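Local coordinates for protein phosphoribosylaminoimidazole-succinocarboxamide synthase (Pyrococcus horikoshii, PDB 4O86) that catalyses the ATP-dependent joining of L-aspartate to the carboxylate of a phosphoribosyl-aminoimidazole, making SAICAR on the de novo purine pathway to IMP, at residues A[91-96]-A[171-176]. Sequence-based numbering, arbitrary orientation.
Sequences VVRNVV and LVDFKL. With C5P (cytidine-5'-monophosphate), chain D; CDP (cytidine-5'-diphosphate), chain C; PO4 (phosphate ion), chain G.
Two antiparallel strands of the six-stranded sheet, 84-93 and 169-180, carry the floor of a nucleotide pocket where Arg-93 and Asp-173 stand side by side as a non-hydrogen-bonded pair. Their neighbours Val-92 and Phe-174 exchange both backbone bonds, each 3.0 Å from N to O, and turn to the other side of the sheet, against helix 143-165. There Phe-174 CZ comes within 3.6 Å of Val-92 CB; chi1 of 60° sets CG between the backbone N and carbonyl carbon, which lays the ring alongside the valine. On the pocket side, cytidine mono- and diphosphate overlap, probably where the substrate's ribose 5-phosphate binds; ADP lies separately near Lys-175. Arg-93 NH1 donates to CDP O1A at 2.9 Å and NH2 to CDP O2A, so the guanidinium grips the alpha phosphate with two nitrogens, while the ligand's C5' lies over one of its faces. Asp-173 OD2 forms a salt bridge to Arg-93 NH2 at 3.3 Å, the carboxylate turned almost square to the guanidinium, 88° between planes; Arg-198 is its second partner. Water 1, at the guanidinium edge, accepts from Arg-93 NE and lies 2.7 Å from Asp-173 OD2, bridging the two charged groups. An alanine in place of Arg-93 would probably leave the phosphate without this two-pronged grip and Glu-118 without this salt bridge. Asp-173 OD1 sits 2.7 Å from CDP O3'. Lys-175 NZ pairs with Glu-177 and Asp-190 and donates to a phosphate ion, probably from the crystallisation liquor. Where the chain turns, Val-172 O accepts from both Asn-94 N and Val-95 N, and Asn-94 ND2, also bonded to Asn-157, donates to Leu-171 O at 2.9 Å, nearly straight at 170°.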
loop_
_atom_site.group_PDB
_atom_site.type_symbol
_atom_site.label_atom_id
_atom_site.label_comp_id
_atom_site.label_asym_id
_atom_site.label_seq_id
_atom_site.Cartn_x
_atom_site.Cartn_y
_atom_site.Cartn_z
ATOM N N VAL A 91 2.273 3.611 -10.485
ATOM C CA VAL A 91 3.077 2.568 -11.071
ATOM C C VAL A 91 2.169 1.446 -11.614
ATOM O O VAL A 91 1.304 0.934 -10.899
ATOM C CB VAL A 91 4.113 2.024 -10.055
ATOM C CG1 VAL A 91 4.839 0.825 -10.639
ATOM C CG2 VAL A 91 5.128 3.106 -9.666
ATOM N N VAL A 92 2.351 1.097 -12.884
ATOM C CA VAL A 92 1.646 -0.034 -13.471
ATOM C C VAL A 92 2.650 -1.172 -13.728
ATOM O O VAL A 92 3.745 -0.920 -14.196
ATOM C CB VAL A 92 0.921 0.374 -14.776
ATOM C CG1 VAL A 92 0.050 -0.756 -15.275
ATOM C CG2 VAL A 92 0.076 1.623 -14.558
ATOM N N ARG A 93 2.283 -2.411 -13.401
ATOM C CA ARG A 93 3.226 -3.528 -13.470
ATOM C C ARG A 93 2.641 -4.743 -14.206
ATOM O O ARG A 93 1.553 -5.223 -13.855
ATOM C CB ARG A 93 3.709 -3.908 -12.052
ATOM C CG ARG A 93 3.761 -2.723 -11.072
ATOM C CD ARG A 93 4.374 -3.083 -9.725
ATOM N NE ARG A 93 5.804 -3.298 -9.848
ATOM C CZ ARG A 93 6.754 -2.631 -9.199
ATOM N NH1 ARG A 93 6.462 -1.680 -8.302
ATOM N NH2 ARG A 93 8.022 -2.942 -9.451
ATOM N N ASN A 94 3.366 -5.230 -15.220
ATOM C CA ASN A 94 2.950 -6.411 -16.020
ATOM C C ASN A 94 3.737 -7.683 -15.677
ATOM O O ASN A 94 3.196 -8.807 -15.705
ATOM C CB ASN A 94 3.086 -6.111 -17.516
ATOM C CG ASN A 94 2.247 -4.916 -17.941
ATOM O OD1 ASN A 94 1.049 -4.849 -17.642
ATOM N ND2 ASN A 94 2.870 -3.957 -18.610
ATOM N N VAL A 95 5.019 -7.479 -15.380
ATOM C CA VAL A 95 5.966 -8.535 -15.079
ATOM C C VAL A 95 6.613 -8.156 -13.754
ATOM O O VAL A 95 6.899 -6.973 -13.525
ATOM C CB VAL A 95 7.037 -8.634 -16.190
ATOM C CG1 VAL A 95 8.158 -9.584 -15.800
ATOM C CG2 VAL A 95 6.394 -9.065 -17.502
ATOM N N VAL A 96 6.809 -9.144 -12.880
ATOM C CA VAL A 96 7.441 -8.936 -11.570
ATOM C C VAL A 96 8.913 -8.512 -11.713
ATOM O O VAL A 96 9.719 -9.206 -12.349
ATOM C CB VAL A 96 7.362 -10.207 -10.692
ATOM C CG1 VAL A 96 8.098 -9.993 -9.373
ATOM C CG2 VAL A 96 5.907 -10.628 -10.450
ATOM N N LEU A 171 7.112 -4.396 -21.978
ATOM C CA LEU A 171 6.923 -3.367 -20.970
ATOM C C LEU A 171 6.698 -4.047 -19.621
ATOM O O LEU A 171 5.622 -4.564 -19.330
ATOM C CB LEU A 171 5.773 -2.443 -21.359
ATOM C CG LEU A 171 5.391 -1.290 -20.420
ATOM C CD1 LEU A 171 6.510 -0.269 -20.256
ATOM C CD2 LEU A 171 4.137 -0.634 -20.979
ATOM N N VAL A 172 7.744 -4.043 -18.800
ATOM C CA VAL A 172 7.741 -4.771 -17.536
ATOM C C VAL A 172 6.903 -4.020 -16.476
ATOM O O VAL A 172 5.971 -4.583 -15.883
ATOM C CB VAL A 172 9.198 -5.061 -17.104
ATOM C CG1 VAL A 172 9.296 -5.482 -15.643
ATOM C CG2 VAL A 172 9.787 -6.121 -18.026
ATOM N N ASP A 173 7.215 -2.744 -16.278
ATOM C CA ASP A 173 6.428 -1.859 -15.410
ATOM C C ASP A 173 6.816 -0.444 -15.774
ATOM O O ASP A 173 7.698 -0.260 -16.617
ATOM C CB ASP A 173 6.704 -2.121 -13.922
ATOM C CG ASP A 173 8.197 -2.051 -13.571
ATOM O OD1 ASP A 173 8.928 -1.246 -14.166
ATOM O OD2 ASP A 173 8.634 -2.806 -12.689
ATOM N N PHE A 174 6.163 0.547 -15.167
ATOM C CA PHE A 174 6.483 1.957 -15.435
ATOM C C PHE A 174 5.779 2.867 -14.448
ATOM O O PHE A 174 4.816 2.466 -13.799
ATOM C CB PHE A 174 6.129 2.363 -16.886
ATOM C CG PHE A 174 4.665 2.209 -17.237
ATOM C CD1 PHE A 174 3.813 3.312 -17.221
ATOM C CD2 PHE A 174 4.141 0.969 -17.593
ATOM C CE1 PHE A 174 2.469 3.189 -17.553
ATOM C CE2 PHE A 174 2.792 0.833 -17.918
ATOM C CZ PHE A 174 1.953 1.947 -17.895
ATOM N N LYS A 175 6.268 4.096 -14.342
ATOM C CA LYS A 175 5.685 5.091 -13.451
ATOM C C LYS A 175 5.102 6.272 -14.249
ATOM O O LYS A 175 5.736 6.792 -15.165
ATOM C CB LYS A 175 6.746 5.594 -12.466
ATOM C CG LYS A 175 6.249 6.595 -11.419
ATOM C CD LYS A 175 6.386 8.052 -11.862
ATOM C CE LYS A 175 7.856 8.490 -11.950
ATOM N NZ LYS A 175 8.024 9.863 -12.533
ATOM N N LEU A 176 3.905 6.703 -13.864
ATOM C CA LEU A 176 3.310 7.913 -14.412
ATOM C C LEU A 176 3.049 8.951 -13.328
ATOM O O LEU A 176 2.968 8.632 -12.127
ATOM C CB LEU A 176 1.976 7.605 -15.111
ATOM C CG LEU A 176 1.974 6.569 -16.237
ATOM C CD1 LEU A 176 0.539 6.298 -16.670
ATOM C CD2 LEU A 176 2.846 7.008 -17.411
HETATM O O3P C5P D . 11.221 0.475 -7.852
HETATM P P C5P D . 9.939 -0.104 -8.392
HETATM O O1P C5P D . 10.053 -1.502 -8.955
HETATM O O2P C5P D . 8.762 0.060 -7.461
HETATM O "O5'" C5P D . 9.643 0.808 -9.683
HETATM C "C5'" C5P D . 8.600 0.479 -10.600
HETATM C "C4'" C5P D . 8.755 1.298 -11.875
HETATM O "O4'" C5P D . 8.546 2.684 -11.602
HETATM C "C3'" C5P D . 10.161 1.182 -12.440
HETATM O "O3'" C5P D . 10.085 1.117 -13.869
HETATM C "C2'" C5P D . 10.861 2.459 -12.055
HETATM O "O2'" C5P D . 11.760 2.811 -13.113
HETATM C "C1'" C5P D . 9.716 3.451 -11.918
HETATM N N1 C5P D . 9.921 4.440 -10.848
HETATM C C2 C5P D . 10.232 5.780 -11.170
HETATM N N3 C5P D . 10.403 6.693 -10.184
HETATM C C4 C5P D . 10.271 6.333 -8.888
HETATM C C5 C5P D . 9.960 5.020 -8.548
HETATM C C6 C5P D . 9.781 4.080 -9.562
HETATM O O2 C5P D . 10.353 6.119 -12.367
HETATM N N4 C5P D . 10.445 7.252 -7.912
HETATM O O3B CDP C . 13.306 1.065 -6.731
HETATM P PB CDP C . 12.684 0.672 -8.043
HETATM O O1B CDP C . 12.932 1.698 -9.135
HETATM O O2B CDP C . 12.906 -0.761 -8.446
HETATM O O3A CDP C . 11.097 0.783 -7.744
HETATM P PA CDP C . 9.953 -0.100 -8.462
HETATM O O1A CDP C . 8.667 0.085 -7.693
HETATM O O2A CDP C . 10.434 -1.519 -8.680
HETATM O "O5'" CDP C . 9.818 0.624 -9.891
HETATM C "C5'" CDP C . 8.605 0.558 -10.638
HETATM C "C4'" CDP C . 8.765 1.356 -11.925
HETATM O "O4'" CDP C . 8.590 2.747 -11.662
HETATM C "C3'" CDP C . 10.168 1.205 -12.488
HETATM O "O3'" CDP C . 10.094 1.154 -13.917
HETATM C "C2'" CDP C . 10.903 2.457 -12.085
HETATM O "O2'" CDP C . 11.824 2.793 -13.128
HETATM C "C1'" CDP C . 9.787 3.481 -11.951
HETATM N N1 CDP C . 10.005 4.450 -10.865
HETATM C C2 CDP C . 10.264 5.804 -11.169
HETATM O O2 CDP C . 10.332 6.170 -12.361
HETATM N N3 CDP C . 10.445 6.702 -10.170
HETATM C C4 CDP C . 10.371 6.315 -8.878
HETATM N N4 CDP C . 10.557 7.220 -7.891
HETATM C C5 CDP C . 10.111 4.986 -8.555
HETATM C C6 CDP C . 9.923 4.060 -9.583
HETATM P P PO4 G . 10.818 10.396 -9.760
HETATM O O1 PO4 G . 10.430 9.758 -8.453
HETATM O O2 PO4 G . 11.001 9.365 -10.851
HETATM O O3 PO4 G . 9.725 11.340 -10.197
HETATM O O4 PO4 G . 12.118 11.152 -9.546
HETATM O O HOH W 1 7.180 -4.888 -11.698
#